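Local coordinates for protein dihydrodipicolinate synthase (Rhodopseudomonas palustris, PDB 3DZ1) that probably catalyses the condensation of pyruvate with aspartate semialdehyde to 4-hydroxy-tetrahydrodipicolinate, a step of lysine biosynthesis, at residues A9-I15 and D214-G219; F37-C43 and P223-V227; C165-E171 and L194-N200. All coordinates share one frame; numbering follows the deposited sequence.

Contact 1: A9-I15 and D214-G219; sequences AAGTFAI and DGAMTG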
ATOM      1  N   ALA A   9      32.331  -4.677  12.549  1.00 10.01           N
ATOM      2  CA  ALA A   9      32.511  -4.221  11.175  1.00  9.56           C
ATOM      3  C   ALA A   9      32.277  -2.711  11.132  1.00  9.77           C
ATOM      4  O   ALA A   9      31.346  -2.202  11.759  1.00 10.83           O
ATOM      5  CB  ALA A   9      31.528  -4.932  10.249  1.00  9.33           C
ATOM      6  N   ALA A  10      33.124  -2.000  10.397  1.00  9.92           N
ATOM      7  CA  ALA A  10      33.005  -0.551  10.300  1.00 10.70           C
ATOM      8  C   ALA A  10      33.615  -0.049   8.999  1.00 11.09           C
ATOM      9  O   ALA A  10      34.054  -0.836   8.163  1.00 14.31           O
ATOM     10  CB  ALA A  10      33.702   0.106  11.488  1.00 10.07           C
ATOM     11  N   GLY A  11      33.642   1.269   8.831  1.00 10.57           N
ATOM     12  CA  GLY A  11      34.219   1.827   7.625  1.00 10.69           C
ATOM     13  C   GLY A  11      33.233   1.962   6.484  1.00 11.27           C
ATOM     14  O   GLY A  11      32.062   2.271   6.691  1.00 13.17           O
ATOM     15  N   THR A  12      33.705   1.722   5.270  1.00 10.95           N
ATOM     16  CA  THR A  12      32.846   1.847   4.106  1.00 11.88           C
ATOM     17  C   THR A  12      32.693   0.540   3.338  1.00 11.41           C
ATOM     18  O   THR A  12      33.680  -0.061   2.921  1.00 10.41           O
ATOM     19  CB  THR A  12      33.396   2.933   3.148  1.00 11.62           C
ATOM     20  OG1 THR A  12      33.531   4.174   3.856  1.00 14.00           O
ATOM     21  CG2 THR A  12      32.461   3.128   1.960  1.00 13.10           C
ATOM     22  N   PHE A  13      31.450   0.096   3.174  1.00 10.19           N
ATOM     23  CA  PHE A  13      31.155  -1.111   2.409  1.00 10.44           C
ATOM     24  C   PHE A  13      30.494  -0.652   1.117  1.00 11.20           C
ATOM     25  O   PHE A  13      29.464   0.015   1.147  1.00 12.75           O
ATOM     26  CB  PHE A  13      30.191  -2.034   3.163  1.00 12.75           C
ATOM     27  CG  PHE A  13      30.870  -2.968   4.125  1.00 14.54           C
ATOM     28  CD1 PHE A  13      31.587  -2.473   5.210  1.00 14.85           C
ATOM     29  CD2 PHE A  13      30.785  -4.346   3.948  1.00 15.88           C
ATOM     30  CE1 PHE A  13      32.214  -3.337   6.109  1.00 16.46           C
ATOM     31  CE2 PHE A  13      31.407  -5.225   4.842  1.00 16.63           C
ATOM     32  CZ  PHE A  13      32.123  -4.718   5.924  1.00 15.54           C
ATOM     33  N   ALA A  14      31.077  -1.003  -0.021  1.00 10.00           N
ATOM     34  CA  ALA A  14      30.504  -0.590  -1.294  1.00  8.82           C
ATOM     35  C   ALA A  14      29.426  -1.563  -1.773  1.00 10.63           C
ATOM     36  O   ALA A  14      29.610  -2.770  -1.723  1.00 11.30           O
ATOM     37  CB  ALA A  14      31.608  -0.474  -2.343  1.00  7.63           C
ATOM     38  N   ILE A  15      28.290  -1.034  -2.218  1.00  8.88           N
ATOM     39  CA  ILE A  15      27.226  -1.886  -2.741  1.00  9.07           C
ATOM     40  C   ILE A  15      27.507  -1.974  -4.234  1.00  9.50           C
ATOM     41  O   ILE A  15      27.381  -0.990  -4.964  1.00  8.74           O
ATOM     42  CB  ILE A  15      25.832  -1.281  -2.523  1.00  8.73           C
ATOM     43  CG1 ILE A  15      25.604  -1.027  -1.028  1.00  9.52           C
ATOM     44  CG2 ILE A  15      24.769  -2.244  -3.061  1.00  9.43           C
ATOM     45  CD1 ILE A  15      24.283  -0.355  -0.706  1.00  9.69           C
ATOM     46  N   ASP A 214      28.673   3.138  12.541  1.00  7.86           N
ATOM     47  CA  ASP A 214      30.040   2.647  12.384  1.00  8.49           C
ATOM     48  C   ASP A 214      30.609   2.966  11.015  1.00  7.59           C
ATOM     49  O   ASP A 214      31.825   2.941  10.812  1.00  8.63           O
ATOM     50  CB  ASP A 214      30.090   1.132  12.602  1.00  8.76           C
ATOM     51  CG  ASP A 214      29.819   0.752  14.030  1.00  9.33           C
ATOM     52  OD1 ASP A 214      30.577   1.205  14.914  1.00 11.72           O
ATOM     53  OD2 ASP A 214      28.854   0.006  14.275  1.00  7.55           O
ATOM     54  N   GLY A 215      29.724   3.264  10.074  1.00  7.27           N
ATOM     55  CA  GLY A 215      30.173   3.573   8.736  1.00  7.14           C
ATOM     56  C   GLY A 215      29.040   3.584   7.738  1.00  8.81           C
ATOM     57  O   GLY A 215      27.871   3.775   8.097  1.00  7.86           O
ATOM     58  N   ALA A 216      29.386   3.360   6.477  1.00  8.98           N
ATOM     59  CA  ALA A 216      28.400   3.376   5.409  1.00  9.44           C
ATOM     60  C   ALA A 216      28.431   2.151   4.507  1.00  9.93           C
ATOM     61  O   ALA A 216      29.486   1.562   4.267  1.00 10.01           O
ATOM     62  CB  ALA A 216      28.606   4.624   4.553  1.00 11.32           C
HETATM   63  N   MSE A 217      27.254   1.765   4.030  1.00  9.55           N
HETATM   64  CA  MSE A 217      27.131   0.679   3.068  1.00  9.25           C
HETATM   65  C   MSE A 217      26.486   1.476   1.950  1.00 11.24           C
HETATM   66  O   MSE A 217      25.272   1.702   1.946  1.00 10.15           O
HETATM   67  CB  MSE A 217      26.199  -0.430   3.543  1.00  9.36           C
HETATM   68  CG  MSE A 217      26.245  -1.624   2.595  1.00 12.18           C
HETATM   69 SE   MSE A 217      25.149  -3.115   3.124  1.00 21.46          SE
HETATM   70  CE  MSE A 217      26.186  -3.702   4.632  1.00 16.35           C
ATOM     71  N   THR A 218      27.320   1.910   1.012  1.00 12.49           N
ATOM     72  CA  THR A 218      26.889   2.785  -0.066  1.00 13.88           C
ATOM     73  C   THR A 218      27.010   2.316  -1.508  1.00 10.98           C
ATOM     74  O   THR A 218      27.980   1.668  -1.890  1.00 10.44           O
ATOM     75  CB  THR A 218      27.652   4.124   0.040  1.00 14.72           C
ATOM     76  OG1 THR A 218      27.311   4.964  -1.065  1.00 15.36           O
ATOM     77  CG2 THR A 218      29.156   3.874   0.033  1.00 14.40           C
ATOM     78  N   GLY A 219      26.008   2.683  -2.302  1.00 11.81           N
ATOM     79  CA  GLY A 219      25.999   2.367  -3.718  1.00 11.13           C
ATOM     80  C   GLY A 219      26.404   3.618  -4.490  1.00 12.39           C
ATOM     81  O   GLY A 219      26.401   3.630  -5.720  1.00 11.11           O
TER

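Contact 2: F37-C43 and P223-V227; sequences FYAEVGC and PDMLV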
ATOM      1  N   PHE A  37      39.031  -1.859  -7.515  1.00 11.85           N
ATOM      2  CA  PHE A  37      38.812  -0.447  -7.241  1.00 12.15           C
ATOM      3  C   PHE A  37      38.416  -0.238  -5.780  1.00 10.40           C
ATOM      4  O   PHE A  37      39.040   0.548  -5.060  1.00 10.96           O
ATOM      5  CB  PHE A  37      37.708   0.097  -8.153  1.00 13.26           C
ATOM      6  CG  PHE A  37      37.301   1.504  -7.828  1.00 16.79           C
ATOM      7  CD1 PHE A  37      38.169   2.566  -8.064  1.00 17.59           C
ATOM      8  CD2 PHE A  37      36.065   1.765  -7.250  1.00 18.07           C
ATOM      9  CE1 PHE A  37      37.813   3.868  -7.722  1.00 18.75           C
ATOM     10  CE2 PHE A  37      35.699   3.064  -6.906  1.00 18.87           C
ATOM     11  CZ  PHE A  37      36.575   4.116  -7.143  1.00 18.55           C
ATOM     12  N   TYR A  38      37.370  -0.936  -5.344  1.00 11.11           N
ATOM     13  CA  TYR A  38      36.905  -0.811  -3.964  1.00 10.48           C
ATOM     14  C   TYR A  38      38.024  -1.048  -2.950  1.00 10.00           C
ATOM     15  O   TYR A  38      38.129  -0.337  -1.950  1.00  8.30           O
ATOM     16  CB  TYR A  38      35.770  -1.798  -3.681  1.00 12.32           C
ATOM     17  CG  TYR A  38      34.540  -1.633  -4.548  1.00 13.58           C
ATOM     18  CD1 TYR A  38      34.018  -0.369  -4.829  1.00 13.24           C
ATOM     19  CD2 TYR A  38      33.863  -2.749  -5.041  1.00 15.62           C
ATOM     20  CE1 TYR A  38      32.847  -0.223  -5.578  1.00 15.78           C
ATOM     21  CE2 TYR A  38      32.697  -2.616  -5.788  1.00 15.65           C
ATOM     22  CZ  TYR A  38      32.193  -1.354  -6.052  1.00 15.81           C
ATOM     23  OH  TYR A  38      31.030  -1.228  -6.777  1.00 16.15           O
ATOM     24  N   ALA A  39      38.845  -2.066  -3.196  1.00 10.79           N
ATOM     25  CA  ALA A  39      39.942  -2.379  -2.289  1.00 11.02           C
ATOM     26  C   ALA A  39      40.972  -1.259  -2.321  1.00 12.42           C
ATOM     27  O   ALA A  39      41.446  -0.801  -1.279  1.00 10.45           O
ATOM     28  CB  ALA A  39      40.596  -3.692  -2.688  1.00 11.67           C
ATOM     29  N   GLU A  40      41.302  -0.815  -3.528  1.00 12.90           N
ATOM     30  CA  GLU A  40      42.290   0.239  -3.728  1.00 14.38           C
ATOM     31  C   GLU A  40      41.961   1.540  -3.002  1.00 12.71           C
ATOM     32  O   GLU A  40      42.859   2.213  -2.489  1.00 12.86           O
ATOM     33  CB  GLU A  40      42.438   0.520  -5.226  1.00 17.31           C
ATOM     34  CG  GLU A  40      43.482   1.560  -5.577  1.00 22.78           C
ATOM     35  CD  GLU A  40      43.450   1.921  -7.053  1.00 28.17           C
ATOM     36  OE1 GLU A  40      42.401   2.418  -7.525  1.00 30.59           O
ATOM     37  OE2 GLU A  40      44.470   1.705  -7.745  1.00 31.43           O
ATOM     38  N   VAL A  41      40.680   1.894  -2.952  1.00 11.42           N
ATOM     39  CA  VAL A  41      40.281   3.145  -2.310  1.00 11.93           C
ATOM     40  C   VAL A  41      39.965   3.079  -0.814  1.00 11.99           C
ATOM     41  O   VAL A  41      39.486   4.057  -0.237  1.00 11.68           O
ATOM     42  CB  VAL A  41      39.081   3.792  -3.054  1.00 10.48           C
ATOM     43  CG1 VAL A  41      39.443   4.005  -4.515  1.00 12.20           C
ATOM     44  CG2 VAL A  41      37.837   2.926  -2.917  1.00 10.85           C
ATOM     45  N   GLY A  42      40.222   1.936  -0.186  1.00 11.60           N
ATOM     46  CA  GLY A  42      39.988   1.828   1.246  1.00 11.86           C
ATOM     47  C   GLY A  42      38.678   1.242   1.748  1.00 12.62           C
ATOM     48  O   GLY A  42      38.377   1.358   2.938  1.00 11.12           O
ATOM     49  N   CYS A  43      37.891   0.626   0.870  1.00  8.68           N
ATOM     50  CA  CYS A  43      36.630   0.019   1.297  1.00  9.15           C
ATOM     51  C   CYS A  43      36.932  -1.209   2.157  1.00  9.13           C
ATOM     52  O   CYS A  43      37.866  -1.957   1.866  1.00  9.74           O
ATOM     53  CB  CYS A  43      35.795  -0.400   0.083  1.00  7.43           C
ATOM     54  SG  CYS A  43      35.058   0.972  -0.837  1.00 11.39           S
ATOM     55  N   PRO A 223      32.430   5.920  -3.875  1.00 10.48           N
ATOM     56  CA  PRO A 223      32.631   5.295  -2.566  1.00  9.99           C
ATOM     57  C   PRO A 223      33.977   5.726  -2.009  1.00 11.04           C
ATOM     58  O   PRO A 223      34.163   5.786  -0.793  1.00 10.93           O
ATOM     59  CB  PRO A 223      32.565   3.803  -2.882  1.00  9.64           C
ATOM     60  CG  PRO A 223      33.120   3.738  -4.275  1.00 10.35           C
ATOM     61  CD  PRO A 223      32.451   4.910  -4.948  1.00  9.78           C
ATOM     62  N   ASP A 224      34.910   6.032  -2.910  1.00  9.09           N
ATOM     63  CA  ASP A 224      36.235   6.470  -2.511  1.00 11.60           C
ATOM     64  C   ASP A 224      36.168   7.767  -1.700  1.00 10.77           C
ATOM     65  O   ASP A 224      36.932   7.950  -0.746  1.00  9.93           O
ATOM     66  CB  ASP A 224      37.150   6.621  -3.748  1.00 10.79           C
ATOM     67  CG  ASP A 224      36.521   7.441  -4.875  1.00 13.25           C
ATOM     68  OD1 ASP A 224      35.313   7.285  -5.149  1.00 11.16           O
ATOM     69  OD2 ASP A 224      37.251   8.228  -5.515  1.00 12.70           O
HETATM   70  N   MSE A 225      35.238   8.653  -2.049  1.00 10.22           N
HETATM   71  CA  MSE A 225      35.109   9.907  -1.318  1.00 11.34           C
HETATM   72  C   MSE A 225      34.328   9.742  -0.016  1.00 10.80           C
HETATM   73  O   MSE A 225      34.565  10.469   0.945  1.00  9.72           O
HETATM   74  CB  MSE A 225      34.464  10.976  -2.201  1.00 14.68           C
HETATM   75  CG  MSE A 225      35.328  11.383  -3.392  1.00 18.09           C
HETATM   76 SE   MSE A 225      37.097  12.056  -2.897  1.00 27.84          SE
HETATM   77  CE  MSE A 225      38.118  10.437  -3.130  1.00 20.04           C
ATOM     78  N   LEU A 226      33.392   8.798   0.030  1.00  8.74           N
ATOM     79  CA  LEU A 226      32.656   8.584   1.268  1.00  8.07           C
ATOM     80  C   LEU A 226      33.592   7.921   2.284  1.00  8.11           C
ATOM     81  O   LEU A 226      33.385   8.032   3.496  1.00  7.09           O
ATOM     82  CB  LEU A 226      31.407   7.729   1.026  1.00  8.06           C
ATOM     83  CG  LEU A 226      30.335   8.379   0.142  1.00  9.71           C
ATOM     84  CD1 LEU A 226      29.050   7.561   0.228  1.00  8.31           C
ATOM     85  CD2 LEU A 226      30.070   9.814   0.594  1.00  8.47           C
ATOM     86  N   VAL A 227      34.628   7.242   1.788  1.00  8.35           N
ATOM     87  CA  VAL A 227      35.613   6.614   2.668  1.00  7.53           C
ATOM     88  C   VAL A 227      36.213   7.744   3.509  1.00  9.30           C
ATOM     89  O   VAL A 227      36.400   7.608   4.727  1.00  8.82           O
ATOM     90  CB  VAL A 227      36.754   5.923   1.859  1.00  6.78           C
ATOM     91  CG1 VAL A 227      37.946   5.641   2.769  1.00  7.76           C
ATOM     92  CG2 VAL A 227      36.256   4.616   1.252  1.00  8.01           C
TER
HETATM   93  O   HOH W   1      39.469   6.810  -0.589  1.00 16.07           O

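Contact 3: C165-E171 and L194-N200; sequences CVMLKHE and LSILCGN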
ATOM      1  N   CYS A 165      22.892 -12.327  14.165  1.00  8.38           N
ATOM      2  CA  CYS A 165      22.656 -11.076  13.447  1.00  9.71           C
ATOM      3  C   CYS A 165      23.744 -10.154  13.996  1.00  9.52           C
ATOM      4  O   CYS A 165      23.736  -9.814  15.179  1.00  9.90           O
ATOM      5  CB  CYS A 165      21.284 -10.480  13.744  1.00  9.50           C
ATOM      6  SG  CYS A 165      21.039  -8.904  12.857  1.00 10.19           S
ATOM      7  N   VAL A 166      24.680  -9.757  13.144  1.00  7.90           N
ATOM      8  CA  VAL A 166      25.792  -8.921  13.582  1.00  7.31           C
ATOM      9  C   VAL A 166      25.743  -7.479  13.102  1.00  8.55           C
ATOM     10  O   VAL A 166      26.531  -6.648  13.551  1.00  6.80           O
ATOM     11  CB  VAL A 166      27.145  -9.517  13.115  1.00  6.68           C
ATOM     12  CG1 VAL A 166      27.348 -10.903  13.721  1.00  6.05           C
ATOM     13  CG2 VAL A 166      27.178  -9.600  11.589  1.00  7.98           C
HETATM   14  N   MSE A 167      24.817  -7.171  12.204  1.00  7.27           N
HETATM   15  CA  MSE A 167      24.771  -5.821  11.669  1.00  8.13           C
HETATM   16  C   MSE A 167      23.394  -5.370  11.222  1.00  8.69           C
HETATM   17  O   MSE A 167      22.547  -6.177  10.832  1.00  7.44           O
HETATM   18  CB  MSE A 167      25.728  -5.729  10.473  1.00  9.24           C
HETATM   19  CG  MSE A 167      25.763  -4.381   9.753  1.00 11.55           C
HETATM   20 SE   MSE A 167      26.683  -4.529   8.034  1.00 18.56          SE
HETATM   21  CE  MSE A 167      28.506  -4.643   8.703  1.00 10.68           C
ATOM     22  N   LEU A 168      23.186  -4.061  11.293  1.00  9.16           N
ATOM     23  CA  LEU A 168      21.957  -3.451  10.835  1.00  8.17           C
ATOM     24  C   LEU A 168      22.358  -2.535   9.689  1.00  8.19           C
ATOM     25  O   LEU A 168      23.285  -1.729   9.837  1.00  8.66           O
ATOM     26  CB  LEU A 168      21.309  -2.597  11.931  1.00  8.32           C
ATOM     27  CG  LEU A 168      20.219  -1.628  11.436  1.00  6.06           C
ATOM     28  CD1 LEU A 168      18.974  -2.410  11.033  1.00  6.55           C
ATOM     29  CD2 LEU A 168      19.871  -0.619  12.529  1.00  7.32           C
ATOM     30  N   LYS A 169      21.705  -2.682   8.539  1.00  8.97           N
ATOM     31  CA  LYS A 169      21.972  -1.775   7.437  1.00  8.54           C
ATOM     32  C   LYS A 169      20.872  -0.756   7.658  1.00  8.23           C
ATOM     33  O   LYS A 169      19.710  -0.998   7.326  1.00  9.18           O
ATOM     34  CB  LYS A 169      21.784  -2.414   6.063  1.00  9.48           C
ATOM     35  CG  LYS A 169      22.152  -1.432   4.952  1.00 11.33           C
ATOM     36  CD  LYS A 169      21.662  -1.858   3.581  1.00 11.94           C
ATOM     37  CE  LYS A 169      22.042  -0.807   2.546  1.00 11.25           C
ATOM     38  NZ  LYS A 169      21.458  -1.082   1.212  1.00 13.26           N
ATOM     39  N   HIS A 170      21.252   0.362   8.254  1.00  8.06           N
ATOM     40  CA  HIS A 170      20.337   1.444   8.594  1.00  9.16           C
ATOM     41  C   HIS A 170      19.951   2.338   7.422  1.00  8.92           C
ATOM     42  O   HIS A 170      20.769   3.114   6.922  1.00  9.11           O
ATOM     43  CB  HIS A 170      20.969   2.281   9.711  1.00  9.28           C
ATOM     44  CG  HIS A 170      20.167   3.481  10.107  1.00  9.22           C
ATOM     45  ND1 HIS A 170      19.091   3.410  10.967  1.00 11.12           N
ATOM     46  CD2 HIS A 170      20.285   4.784   9.761  1.00 10.32           C
ATOM     47  CE1 HIS A 170      18.581   4.618  11.131  1.00 11.38           C
ATOM     48  NE2 HIS A 170      19.287   5.468  10.411  1.00  9.27           N
ATOM     49  N   GLU A 171      18.697   2.239   6.993  1.00  7.68           N
ATOM     50  CA  GLU A 171      18.215   3.047   5.882  1.00  8.05           C
ATOM     51  C   GLU A 171      16.890   3.749   6.195  1.00  8.32           C
ATOM     52  O   GLU A 171      16.220   4.259   5.292  1.00  6.50           O
ATOM     53  CB  GLU A 171      18.068   2.174   4.627  1.00  8.51           C
ATOM     54  CG  GLU A 171      19.367   1.491   4.221  1.00 10.18           C
ATOM     55  CD  GLU A 171      19.348   0.991   2.789  1.00  9.34           C
ATOM     56  OE1 GLU A 171      18.980  -0.181   2.555  1.00  9.98           O
ATOM     57  OE2 GLU A 171      19.696   1.791   1.895  1.00  7.31           O
ATOM     58  N   LEU A 194      26.586  -4.502  17.984  1.00  9.24           N
ATOM     59  CA  LEU A 194      25.908  -4.508  16.692  1.00  7.74           C
ATOM     60  C   LEU A 194      26.490  -3.441  15.786  1.00  8.26           C
ATOM     61  O   LEU A 194      26.561  -2.272  16.158  1.00  8.05           O
ATOM     62  CB  LEU A 194      24.410  -4.237  16.882  1.00  8.82           C
ATOM     63  CG  LEU A 194      23.535  -4.179  15.622  1.00  9.54           C
ATOM     64  CD1 LEU A 194      23.383  -5.570  15.044  1.00 10.12           C
ATOM     65  CD2 LEU A 194      22.167  -3.609  15.968  1.00 11.58           C
ATOM     66  N   SER A 195      26.905  -3.841  14.589  1.00  7.19           N
ATOM     67  CA  SER A 195      27.458  -2.893  13.639  1.00  7.04           C
ATOM     68  C   SER A 195      26.300  -2.175  12.964  1.00  7.42           C
ATOM     69  O   SER A 195      25.267  -2.782  12.656  1.00  6.03           O
ATOM     70  CB  SER A 195      28.304  -3.616  12.582  1.00  8.13           C
ATOM     71  OG  SER A 195      28.774  -2.712  11.585  1.00  8.75           O
ATOM     72  N   ILE A 196      26.458  -0.873  12.769  1.00  6.48           N
ATOM     73  CA  ILE A 196      25.429  -0.098  12.101  1.00  7.01           C
ATOM     74  C   ILE A 196      26.053   0.641  10.925  1.00  8.30           C
ATOM     75  O   ILE A 196      26.836   1.572  11.107  1.00  8.39           O
ATOM     76  CB  ILE A 196      24.759   0.924  13.054  1.00  5.60           C
ATOM     77  CG1 ILE A 196      24.040   0.190  14.194  1.00  6.50           C
ATOM     78  CG2 ILE A 196      23.758   1.778  12.271  1.00  6.29           C
ATOM     79  CD1 ILE A 196      23.302   1.121  15.178  1.00  8.77           C
ATOM     80  N   LEU A 197      25.733   0.191   9.716  1.00  7.01           N
ATOM     81  CA  LEU A 197      26.235   0.833   8.506  1.00  6.16           C
ATOM     82  C   LEU A 197      25.009   1.456   7.867  1.00  7.70           C
ATOM     83  O   LEU A 197      23.955   0.822   7.772  1.00  7.78           O
ATOM     84  CB  LEU A 197      26.880  -0.183   7.564  1.00  6.38           C
ATOM     85  CG  LEU A 197      28.126  -0.898   8.091  1.00  5.56           C
ATOM     86  CD1 LEU A 197      28.794  -1.620   6.937  1.00  6.92           C
ATOM     87  CD2 LEU A 197      29.099   0.109   8.715  1.00  8.45           C
ATOM     88  N   CYS A 198      25.149   2.696   7.422  1.00  7.31           N
ATOM     89  CA  CYS A 198      24.023   3.419   6.861  1.00  8.70           C
ATOM     90  C   CYS A 198      23.883   3.436   5.357  1.00  8.75           C
ATOM     91  O   CYS A 198      24.868   3.393   4.613  1.00  8.96           O
ATOM     92  CB  CYS A 198      24.038   4.843   7.404  1.00  8.67           C
ATOM     93  SG  CYS A 198      24.013   4.854   9.213  1.00 12.20           S
ATOM     94  N   GLY A 199      22.626   3.509   4.924  1.00  8.70           N
ATOM     95  CA  GLY A 199      22.320   3.529   3.510  1.00  9.03           C
ATOM     96  C   GLY A 199      21.437   4.688   3.091  1.00  8.39           C
ATOM     97  O   GLY A 199      21.739   5.848   3.368  1.00  8.02           O
ATOM     98  N   ASN A 200      20.329   4.361   2.433  1.00  8.32           N
ATOM     99  CA  ASN A 200      19.402   5.363   1.913  1.00  7.53           C
ATOM    100  C   ASN A 200      20.167   6.368   1.059  1.00  9.74           C
ATOM    101  O   ASN A 200      20.014   7.580   1.214  1.00  9.03           O
ATOM    102  CB  ASN A 200      18.658   6.090   3.043  1.00  9.35           C
ATOM    103  CG  ASN A 200      17.536   6.977   2.518  1.00  9.20           C
ATOM    104  OD1 ASN A 200      16.922   6.665   1.503  1.00  9.96           O
ATOM    105  ND2 ASN A 200      17.258   8.074   3.211  1.00  9.27           N
TER

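Contact 1: A9-I15 and D214-G219
Ile15 lies across the end of strand 215-218. Its CB sits 3.8 Å from CA of Gly219. CG1 stands anti to its own carbonyl carbon (chi1 -58°), which lays it beside the Thr218 carbonyl and 3.7 Å from CG of Met217, a selenomethionine here, and CD1 ends 3.5 Å from Met217 O. Replacing Ile15 by alanine would probably open a gap beside Met217 CG and leave that chain more room to turn. Phe13 and Met217 point to the same face of the sheet and meet through CB and CG, while the Phe13 ring leads away to Leu197. On the other face Thr12 and Thr218 touch methyl to methyl (CG2 to CG2 3.9 Å) under helix 223-234. Five backbone hydrogen bonds join the parallel strands, the straightest from Phe13 N to Ala216 O (2.7 Å, 176° at the hydrogen). A side chain at Gly215 would run into Gly11 O. At the strand starts Asp214 CB packs on Ala10 CB, its carboxylate salt-bridged to Arg183. This pairing of first and last strands closes the eight-stranded TIM barrel, and it carries Met217, a predicted pyruvate-binding residue, inside.

Contact 2: F37-C43 and P223-V227
Val41, the first residue beyond helix 28-40 to leave helical angles, comes to 5.2 Å from Asp224 (CA to CA), in the first turn of helix 223-234, while Gly42, with positive phi, ends the earlier helix in a Schellman motif through Cys43 N to Tyr38 O and Gly42 N to Ala39 O. No direct hydrogen bond crosses the contact. Instead one water donates to both Val41 O and Asp224 O, 2.8 Å from each. The isopropyl group of Val41 is set against the Asp224 methylene, with CB 3.5 Å from CB and both methyls close by. Asp224 CG stands between its own backbone N and carbonyl carbon (chi1 50°), which leads the carboxylate to the rim of the Phe37 ring, OD1 4.0 Å from CZ with the two planes 66° apart. The same carboxylate forms a salt bridge with Arg272. Pro223 CG meets ring edges from two residues, CE2 of Phe37 at 3.7 Å and, more loosely, CE1 of Tyr38. Val227 brings both methyls to Val41 O, CG2 the nearer at 3.6 Å, and CG2 also lies loosely beside the SG of Cys43. The C-terminal end of helix 28-40 thus packs against the first turn of helix 223-234 on the outside of the barrel. On their barrel side lies strand 11-15, where Tyr38 and Cys43 rest on Ala14 and Val227 on Thr12.

Contact 3: C165-E171 and L194-N200
Met167, a selenomethionine here, starts with CG anti to its backbone N (chi1 178°) and bends at the selenium (chi3 -75°), a course that carries CE to Leu197 CD1 at 3.5 Å and equally near Ser195 OG. The Met167 and Leu197 side chains cross obliquely, and Leu197 CD1 also lies against the selenium. Ser195 OG has its polar partner in Ala9 O. On the opposite face of the sheet His170 CB packs on Ile196 CG2 (3.8 Å), and Cys198 SG approaches the imidazole obliquely, nearest to CD2. Leu194 CD1 closes the start of the pair against the peptide of Val166 and Met167. The parallel strands are linked by five backbone hydrogen bonds, from Ser195 N to Val166 O through to Gly199 N to His170 O, the tightest at 2.8 Å, Leu168 N to Ser195 O among them. Beyond the strands Glu171 takes over. Its OE2 accepts Asn200 N in a short, straight bond (2.7 Å, 174° at the hydrogen) on the anti lone pair. Its OE1 forms a salt bridge with NZ of the fully extended Lys169, 3.0 Å away and above the carboxylate plane, and is also bound by Gln140. Bonds to both oxygens probably hold the carboxylate's rotation. A side chain on Gly199 would collide with OE2. The strands belong to a right-handed beta-alpha-beta crossover through helix 176-188, the sixth and seventh strands of a TIM barrel, and Met167, Lys169 and Leu197 all touch Met217 in the barrel interior.

How the contacts relate
From the N terminus the chain lays down strand 11-15, then helix 28-40 with its closing turn, and their partners come about 180 to 200 residues later. Contact 3 closes first, a short loop of 22 residues around helix 176-188, nested inside the spans of the other two. Strand 215-218 then returns to the first strand in contact 1, and helix 223-234 to the first helix in contact 2, so these two spans cross. Contact 1 joins contact 3 through the neighbouring strands, with Asp214 N probably hydrogen-bonded to Ile196 O and the Asp214 carboxylate packed beside Ser195. Contact 2 lies outside contact 1, where Thr218 packs on Leu226, and does not touch contact 3.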